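Local coordinates for protein possible glutathione S-transferase (Rhodopseudomonas palustris, PDB 3M8N) that probably acts as a glutathione transferase, joining the thiol of glutathione to electrophilic substrates, at residues Gln10-Leu24 / Glu193-Pro205. Sequence-based numbering, arbitrary orientation.
Sequences QRSGNSYKVRLALAL and EQTPGFITMDWTP
Y16 and M201 meet where the C-terminal tail of this GST-family protein crosses back onto its thioredoxin-fold domain. The tail, 195-205, leaves helix 183-193 of the helical domain and runs antiparallel along helix 13-24, the first helix of the thioredoxin fold. Y16 holds CG anti to its backbone nitrogen (chi1 165°), which turns the ring toward the tail, with one face against M201 CA and CB. Y16 OH donates to I199 O at 2.6 Å, in the carbonyl plane, and this acceptor also lies at the ring edge. M201, a selenomethionine, covers one ring face. M201 CB sits 3.8 Å from the Y16 ring centroid, close to the ring normal, in a CH-pi contact. The selenium stands obliquely to the ring, a Met-aromatic contact. L20 CB lies on the opposite face, and Y166 and H170 of the helical domain also meet Y16.

Further along, I199 places CG1 between its backbone N and carbonyl carbon (chi1 59°). I199 CG1 then packs 3.8 Å from A23 CB and 3.9 Å from L20 CD1. L20 CD1 also touches the F198 ring obliquely. The type II turn T195-F198 has G197 at its third position, with positive phi. L24 CD2 reaches this turn, 3.5 Å from P196 O.

At the other end, Q10 bends at chi2 and brings its amide to the tail. Q10 NE2 donates to W203 O at 2.9 Å, from above the carbonyl plane. R19 NH1 and NH2 each give a weak hydrogen bond to Q10 O. One water accepts from R19 NH1 at the guanidinium edge and donates to both T200 O and W203 O, the latter at 2.7 Å.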
ATOM      1  N   GLN A  10      10.168 -14.046  11.923  1.00 29.66           N
ATOM      2  CA  GLN A  10      11.156 -14.687  11.032  1.00 30.86           C
ATOM      3  C   GLN A  10      10.517 -15.215   9.745  1.00 30.57           C
ATOM      4  O   GLN A  10      10.989 -14.945   8.666  1.00 30.38           O
ATOM      5  CB  GLN A  10      11.955 -15.749  11.829  1.00 30.70           C
ATOM      6  CG  GLN A  10      13.142 -16.391  11.134  1.00 33.64           C
ATOM      7  CD  GLN A  10      14.268 -15.400  10.804  1.00 33.61           C
ATOM      8  OE1 GLN A  10      14.558 -14.482  11.547  1.00 38.43           O
ATOM      9  NE2 GLN A  10      14.849 -15.567   9.658  1.00 34.18           N
ATOM     10  N   ARG A  11       9.374 -15.868   9.862  1.00 31.99           N
ATOM     11  CA  ARG A  11       8.730 -16.512   8.712  1.00 33.23           C
ATOM     12  C   ARG A  11       7.614 -15.657   8.129  1.00 32.36           C
ATOM     13  O   ARG A  11       6.941 -16.079   7.215  1.00 33.71           O
ATOM     14  CB  ARG A  11       8.219 -17.928   9.075  1.00 34.81           C
ATOM     15  CG  ARG A  11       9.349 -19.007   9.324  1.00 41.40           C
ATOM     16  CD  ARG A  11       8.831 -20.405   9.764  1.00 48.21           C
ATOM     17  NE  ARG A  11       7.893 -20.928   8.765  1.00 56.52           N
ATOM     18  CZ  ARG A  11       8.140 -21.916   7.900  1.00 60.58           C
ATOM     19  NH1 ARG A  11       9.320 -22.555   7.916  1.00 63.85           N
ATOM     20  NH2 ARG A  11       7.199 -22.282   7.020  1.00 59.29           N
ATOM     21  N   SER A  12       7.436 -14.443   8.630  1.00 30.17           N
ATOM     22  CA  SER A  12       6.525 -13.498   8.014  1.00 28.34           C
ATOM     23  C   SER A  12       7.087 -12.789   6.757  1.00 27.82           C
ATOM     24  O   SER A  12       8.207 -12.248   6.798  1.00 28.36           O
ATOM     25  CB  SER A  12       6.203 -12.476   9.058  1.00 28.25           C
ATOM     26  OG  SER A  12       5.619 -11.390   8.468  1.00 29.52           O
ATOM     27  N   GLY A  13       6.333 -12.755   5.653  1.00 25.42           N
ATOM     28  CA  GLY A  13       6.802 -12.139   4.427  1.00 24.57           C
ATOM     29  C   GLY A  13       6.934 -10.635   4.529  1.00 24.21           C
ATOM     30  O   GLY A  13       7.831 -10.059   3.970  1.00 24.16           O
ATOM     31  N   ASN A  14       6.031  -9.980   5.244  1.00 23.31           N
ATOM     32  CA  ASN A  14       6.173  -8.553   5.484  1.00 23.08           C
ATOM     33  C   ASN A  14       7.381  -8.164   6.259  1.00 22.33           C
ATOM     34  O   ASN A  14       7.977  -7.132   5.947  1.00 21.80           O
ATOM     35  CB  ASN A  14       4.936  -7.981   6.167  1.00 23.41           C
ATOM     36  CG  ASN A  14       3.784  -7.866   5.233  1.00 24.51           C
ATOM     37  OD1 ASN A  14       3.958  -7.565   4.087  1.00 25.89           O
ATOM     38  ND2 ASN A  14       2.596  -8.145   5.713  1.00 28.62           N
ATOM     39  N   SER A  15       7.723  -8.978   7.261  1.00 21.15           N
ATOM     40  CA  SER A  15       8.839  -8.722   8.091  1.00 22.04           C
ATOM     41  C   SER A  15      10.093  -8.966   7.298  1.00 22.80           C
ATOM     42  O   SER A  15      11.066  -8.215   7.447  1.00 24.09           O
ATOM     43  CB  SER A  15       8.886  -9.649   9.295  1.00 22.56           C
ATOM     44  OG  SER A  15       8.066  -9.258  10.372  1.00 22.82           O
ATOM     45  N   TYR A  16      10.104 -10.025   6.500  1.00 22.49           N
ATOM     46  CA  TYR A  16      11.262 -10.310   5.702  1.00 22.33           C
ATOM     47  C   TYR A  16      11.588  -9.210   4.702  1.00 22.61           C
ATOM     48  O   TYR A  16      12.738  -8.948   4.461  1.00 24.08           O
ATOM     49  CB  TYR A  16      11.107 -11.632   4.985  1.00 22.70           C
ATOM     50  CG  TYR A  16      12.114 -11.875   3.838  1.00 21.94           C
ATOM     51  CD1 TYR A  16      13.471 -11.928   4.077  1.00 21.99           C
ATOM     52  CD2 TYR A  16      11.676 -12.083   2.522  1.00 20.60           C
ATOM     53  CE1 TYR A  16      14.391 -12.157   3.018  1.00 22.11           C
ATOM     54  CE2 TYR A  16      12.593 -12.306   1.471  1.00 22.71           C
ATOM     55  CZ  TYR A  16      13.940 -12.350   1.740  1.00 22.12           C
ATOM     56  OH  TYR A  16      14.829 -12.602   0.750  1.00 23.95           O
ATOM     57  N   LYS A  17      10.593  -8.565   4.097  1.00 22.87           N
ATOM     58  CA  LYS A  17      10.835  -7.354   3.276  1.00 22.58           C
ATOM     59  C   LYS A  17      11.751  -6.324   3.955  1.00 21.67           C
ATOM     60  O   LYS A  17      12.689  -5.827   3.353  1.00 21.96           O
ATOM     61  CB  LYS A  17       9.523  -6.673   2.886  1.00 22.13           C
ATOM     62  CG  LYS A  17       8.767  -7.370   1.847  1.00 23.15           C
ATOM     63  CD  LYS A  17       7.296  -7.369   2.171  1.00 22.67           C
ATOM     64  CE  LYS A  17       6.747  -6.115   1.896  1.00 25.28           C
ATOM     65  NZ  LYS A  17       5.361  -6.428   1.456  1.00 26.97           N
ATOM     66  N   VAL A  18      11.455  -6.003   5.205  1.00 21.36           N
ATOM     67  CA  VAL A  18      12.169  -5.013   5.922  1.00 20.56           C
ATOM     68  C   VAL A  18      13.556  -5.509   6.275  1.00 21.04           C
ATOM     69  O   VAL A  18      14.507  -4.781   6.146  1.00 21.30           O
ATOM     70  CB  VAL A  18      11.460  -4.635   7.179  1.00 19.78           C
ATOM     71  CG1 VAL A  18      12.279  -3.647   7.826  1.00 20.36           C
ATOM     72  CG2 VAL A  18      10.037  -4.068   6.888  1.00 19.36           C
ATOM     73  N   ARG A  19      13.681  -6.738   6.727  1.00 20.67           N
ATOM     74  CA  ARG A  19      15.024  -7.328   6.896  1.00 20.90           C
ATOM     75  C   ARG A  19      15.880  -7.331   5.628  1.00 20.89           C
ATOM     76  O   ARG A  19      17.049  -7.127   5.691  1.00 21.78           O
ATOM     77  CB  ARG A  19      14.898  -8.739   7.353  1.00 20.37           C
ATOM     78  CG  ARG A  19      14.544  -8.995   8.835  1.00 21.06           C
ATOM     79  CD  ARG A  19      14.748 -10.523   9.052  1.00 25.15           C
ATOM     80  NE  ARG A  19      13.452 -11.017   9.335  1.00 33.08           N
ATOM     81  CZ  ARG A  19      12.730 -11.932   8.745  1.00 27.61           C
ATOM     82  NH1 ARG A  19      13.155 -12.718   7.802  1.00 27.04           N
ATOM     83  NH2 ARG A  19      11.517 -12.045   9.228  1.00 29.76           N
ATOM     84  N   LEU A  20      15.290  -7.566   4.480  1.00 22.00           N
ATOM     85  CA  LEU A  20      15.988  -7.613   3.221  1.00 22.19           C
ATOM     86  C   LEU A  20      16.525  -6.232   2.890  1.00 24.03           C
ATOM     87  O   LEU A  20      17.717  -6.090   2.567  1.00 24.85           O
ATOM     88  CB  LEU A  20      15.070  -8.099   2.106  1.00 21.37           C
ATOM     89  CG  LEU A  20      15.657  -8.240   0.708  1.00 19.79           C
ATOM     90  CD1 LEU A  20      16.962  -9.082   0.776  1.00 18.42           C
ATOM     91  CD2 LEU A  20      14.663  -8.831  -0.234  1.00 19.91           C
ATOM     92  N   ALA A  21      15.660  -5.210   2.994  1.00 23.82           N
ATOM     93  CA  ALA A  21      16.076  -3.814   2.835  1.00 22.14           C
ATOM     94  C   ALA A  21      17.218  -3.446   3.769  1.00 21.44           C
ATOM     95  O   ALA A  21      18.179  -2.890   3.321  1.00 21.40           O
ATOM     96  CB  ALA A  21      14.882  -2.865   3.023  1.00 22.88           C
ATOM     97  N   LEU A  22      17.127  -3.791   5.041  1.00 20.73           N
ATOM     98  CA  LEU A  22      18.181  -3.539   5.981  1.00 22.00           C
ATOM     99  C   LEU A  22      19.519  -4.240   5.629  1.00 23.73           C
ATOM    100  O   LEU A  22      20.574  -3.640   5.824  1.00 24.46           O
ATOM    101  CB  LEU A  22      17.749  -3.884   7.395  1.00 21.49           C
ATOM    102  CG  LEU A  22      16.624  -2.980   7.953  1.00 20.96           C
ATOM    103  CD1 LEU A  22      15.963  -3.486   9.173  1.00 16.62           C
ATOM    104  CD2 LEU A  22      17.151  -1.593   8.206  1.00 21.45           C
ATOM    105  N   ALA A  23      19.468  -5.475   5.112  1.00 24.36           N
ATOM    106  CA  ALA A  23      20.652  -6.184   4.637  1.00 24.67           C
ATOM    107  C   ALA A  23      21.196  -5.463   3.443  1.00 25.50           C
ATOM    108  O   ALA A  23      22.382  -5.223   3.399  1.00 27.10           O
ATOM    109  CB  ALA A  23      20.334  -7.586   4.269  1.00 23.17           C
ATOM    110  N   LEU A  24      20.335  -5.077   2.497  1.00 26.71           N
ATOM    111  CA  LEU A  24      20.828  -4.464   1.273  1.00 27.46           C
ATOM    112  C   LEU A  24      21.457  -3.104   1.511  1.00 28.72           C
ATOM    113  O   LEU A  24      22.396  -2.759   0.843  1.00 30.12           O
ATOM    114  CB  LEU A  24      19.765  -4.400   0.209  1.00 26.43           C
ATOM    115  CG  LEU A  24      19.233  -5.719  -0.243  1.00 25.36           C
ATOM    116  CD1 LEU A  24      18.131  -5.452  -1.199  1.00 22.88           C
ATOM    117  CD2 LEU A  24      20.293  -6.439  -0.918  1.00 24.15           C
ATOM    118  N   GLU A 193      17.738 -11.744  -6.189  1.00 26.52           N
ATOM    119  CA  GLU A 193      18.664 -12.610  -5.470  1.00 26.80           C
ATOM    120  C   GLU A 193      20.167 -12.426  -5.752  1.00 26.95           C
ATOM    121  O   GLU A 193      20.926 -12.854  -4.963  1.00 26.12           O
ATOM    122  CB  GLU A 193      18.244 -14.069  -5.599  1.00 26.94           C
ATOM    123  CG  GLU A 193      16.833 -14.268  -5.253  1.00 26.94           C
ATOM    124  CD  GLU A 193      16.213 -15.416  -5.902  1.00 29.44           C
ATOM    125  OE1 GLU A 193      16.842 -16.097  -6.728  1.00 34.40           O
ATOM    126  OE2 GLU A 193      15.054 -15.668  -5.590  1.00 30.73           O
ATOM    127  N   GLN A 194      20.577 -11.793  -6.850  1.00 29.05           N
ATOM    128  CA  GLN A 194      21.992 -11.707  -7.150  1.00 31.23           C
ATOM    129  C   GLN A 194      22.551 -10.372  -6.805  1.00 32.01           C
ATOM    130  O   GLN A 194      23.748 -10.153  -7.069  1.00 33.21           O
ATOM    131  CB  GLN A 194      22.386 -11.976  -8.612  1.00 31.84           C
ATOM    132  CG  GLN A 194      21.493 -12.851  -9.385  1.00 36.63           C
ATOM    133  CD  GLN A 194      21.884 -14.309  -9.507  1.00 40.93           C
ATOM    134  OE1 GLN A 194      21.729 -15.075  -8.562  1.00 42.19           O
ATOM    135  NE2 GLN A 194      22.244 -14.725 -10.726  1.00 39.19           N
ATOM    136  N   THR A 195      21.699  -9.494  -6.243  1.00 31.06           N
ATOM    137  CA  THR A 195      22.094  -8.206  -5.690  1.00 29.94           C
ATOM    138  C   THR A 195      22.978  -8.461  -4.534  1.00 28.98           C
ATOM    139  O   THR A 195      22.716  -9.335  -3.745  1.00 28.60           O
ATOM    140  CB  THR A 195      20.874  -7.386  -5.160  1.00 30.80           C
ATOM    141  OG1 THR A 195      19.908  -7.242  -6.183  1.00 32.30           O
ATOM    142  CG2 THR A 195      21.247  -6.000  -4.744  1.00 29.87           C
ATOM    143  N   PRO A 196      24.056  -7.689  -4.429  1.00 29.53           N
ATOM    144  CA  PRO A 196      24.988  -7.902  -3.350  1.00 28.94           C
ATOM    145  C   PRO A 196      24.328  -7.619  -2.038  1.00 29.28           C
ATOM    146  O   PRO A 196      23.612  -6.647  -1.915  1.00 30.28           O
ATOM    147  CB  PRO A 196      26.076  -6.852  -3.608  1.00 28.83           C
ATOM    148  CG  PRO A 196      25.999  -6.612  -5.067  1.00 29.62           C
ATOM    149  CD  PRO A 196      24.571  -6.730  -5.425  1.00 28.60           C
ATOM    150  N   GLY A 197      24.583  -8.462  -1.052  1.00 29.12           N
ATOM    151  CA  GLY A 197      23.983  -8.306   0.240  1.00 28.00           C
ATOM    152  C   GLY A 197      22.629  -8.919   0.384  1.00 28.16           C
ATOM    153  O   GLY A 197      22.006  -8.724   1.401  1.00 30.00           O
ATOM    154  N   PHE A 198      22.167  -9.669  -0.606  1.00 27.77           N
ATOM    155  CA  PHE A 198      20.893 -10.296  -0.553  1.00 27.20           C
ATOM    156  C   PHE A 198      20.932 -11.308   0.567  1.00 28.36           C
ATOM    157  O   PHE A 198      21.977 -11.921   0.808  1.00 28.17           O
ATOM    158  CB  PHE A 198      20.552 -10.955  -1.883  1.00 25.90           C
ATOM    159  CG  PHE A 198      19.268 -11.767  -1.855  1.00 26.01           C
ATOM    160  CD1 PHE A 198      18.038 -11.186  -2.138  1.00 23.81           C
ATOM    161  CD2 PHE A 198      19.275 -13.095  -1.506  1.00 26.02           C
ATOM    162  CE1 PHE A 198      16.866 -11.933  -2.097  1.00 22.65           C
ATOM    163  CE2 PHE A 198      18.111 -13.818  -1.482  1.00 24.45           C
ATOM    164  CZ  PHE A 198      16.899 -13.231  -1.789  1.00 21.51           C
ATOM    165  N   ILE A 199      19.799 -11.426   1.286  1.00 28.98           N
ATOM    166  CA  ILE A 199      19.546 -12.475   2.303  1.00 28.06           C
ATOM    167  C   ILE A 199      18.238 -13.193   2.042  1.00 29.13           C
ATOM    168  O   ILE A 199      17.315 -12.648   1.465  1.00 29.96           O
ATOM    169  CB  ILE A 199      19.579 -11.965   3.701  1.00 27.51           C
ATOM    170  CG1 ILE A 199      18.530 -10.855   3.899  1.00 25.82           C
ATOM    171  CG2 ILE A 199      20.998 -11.521   4.031  1.00 27.57           C
ATOM    172  CD1 ILE A 199      18.148 -10.564   5.303  1.00 21.41           C
ATOM    173  N   THR A 200      18.171 -14.453   2.446  1.00 30.25           N
ATOM    174  CA  THR A 200      16.973 -15.219   2.246  1.00 30.61           C
ATOM    175  C   THR A 200      16.084 -15.007   3.456  1.00 31.23           C
ATOM    176  O   THR A 200      16.518 -14.448   4.433  1.00 30.61           O
ATOM    177  CB  THR A 200      17.279 -16.684   2.152  1.00 29.76           C
ATOM    178  OG1 THR A 200      17.830 -17.098   3.389  1.00 29.27           O
ATOM    179  CG2 THR A 200      18.247 -16.953   1.039  1.00 29.28           C
HETATM  180  N   MSE A 201      14.846 -15.485   3.386  1.00 32.31           N
HETATM  181  CA  MSE A 201      13.939 -15.392   4.494  1.00 33.29           C
HETATM  182  C   MSE A 201      14.342 -16.200   5.728  1.00 34.70           C
HETATM  183  O   MSE A 201      13.914 -15.890   6.822  1.00 35.31           O
HETATM  184  CB  MSE A 201      12.557 -15.716   3.999  1.00 33.06           C
HETATM  185  CG  MSE A 201      11.515 -15.712   5.064  1.00 36.72           C
HETATM  186 SE   MSE A 201       9.807 -16.045   4.256  1.00 45.21          SE
HETATM  187  CE  MSE A 201       9.064 -14.371   4.093  1.00 34.05           C
ATOM    188  N   ASP A 202      15.200 -17.206   5.593  1.00 36.25           N
ATOM    189  CA  ASP A 202      15.604 -17.948   6.768  1.00 38.40           C
ATOM    190  C   ASP A 202      16.903 -17.502   7.438  1.00 38.74           C
ATOM    191  O   ASP A 202      17.206 -17.925   8.536  1.00 39.12           O
ATOM    192  CB  ASP A 202      15.523 -19.463   6.548  1.00 40.27           C
ATOM    193  CG  ASP A 202      16.177 -19.913   5.280  1.00 44.65           C
ATOM    194  OD1 ASP A 202      16.440 -19.089   4.388  1.00 50.31           O
ATOM    195  OD2 ASP A 202      16.443 -21.118   5.163  1.00 51.37           O
ATOM    196  N   TRP A 203      17.627 -16.597   6.810  1.00 39.49           N
ATOM    197  CA  TRP A 203      18.775 -15.969   7.411  1.00 40.85           C
ATOM    198  C   TRP A 203      18.406 -15.226   8.684  1.00 42.56           C
ATOM    199  O   TRP A 203      17.401 -14.506   8.712  1.00 42.14           O
ATOM    200  CB  TRP A 203      19.341 -15.007   6.400  1.00 40.52           C
ATOM    201  CG  TRP A 203      20.581 -14.342   6.820  1.00 41.48           C
ATOM    202  CD1 TRP A 203      21.839 -14.767   6.567  1.00 43.30           C
ATOM    203  CD2 TRP A 203      20.702 -13.119   7.556  1.00 43.55           C
ATOM    204  NE1 TRP A 203      22.745 -13.891   7.091  1.00 45.93           N
ATOM    205  CE2 TRP A 203      22.078 -12.868   7.712  1.00 45.40           C
ATOM    206  CE3 TRP A 203      19.777 -12.206   8.106  1.00 44.75           C
ATOM    207  CZ2 TRP A 203      22.571 -11.741   8.409  1.00 45.80           C
ATOM    208  CZ3 TRP A 203      20.263 -11.082   8.796  1.00 45.13           C
ATOM    209  CH2 TRP A 203      21.649 -10.860   8.935  1.00 46.16           C
ATOM    210  N   THR A 204      19.226 -15.392   9.726  1.00 45.33           N
ATOM    211  CA  THR A 204      18.965 -14.772  11.054  1.00 48.77           C
ATOM    212  C   THR A 204      19.869 -13.593  11.426  1.00 50.34           C
ATOM    213  O   THR A 204      21.069 -13.617  11.167  1.00 50.46           O
ATOM    214  CB  THR A 204      19.141 -15.746  12.206  1.00 48.45           C
ATOM    215  OG1 THR A 204      20.445 -16.300  12.110  1.00 50.71           O
ATOM    216  CG2 THR A 204      18.091 -16.867  12.174  1.00 49.65           C
ATOM    217  N   PRO A 205      19.280 -12.552  12.053  1.00 52.58           N
ATOM    218  CA  PRO A 205      20.064 -11.361  12.436  1.00 53.35           C
ATOM    219  C   PRO A 205      20.852 -11.613  13.710  1.00 53.60           C
ATOM    220  O   PRO A 205      20.243 -11.738  14.772  1.00 54.36           O
ATOM    221  CB  PRO A 205      18.988 -10.275  12.682  1.00 53.58           C
ATOM    222  CG  PRO A 205      17.621 -10.915  12.250  1.00 53.75           C
ATOM    223  CD  PRO A 205      17.836 -12.401  12.361  1.00 53.22           C
TER
HETATM  224  O   HOH W   1      15.905 -12.960   7.032  1.00 25.61           O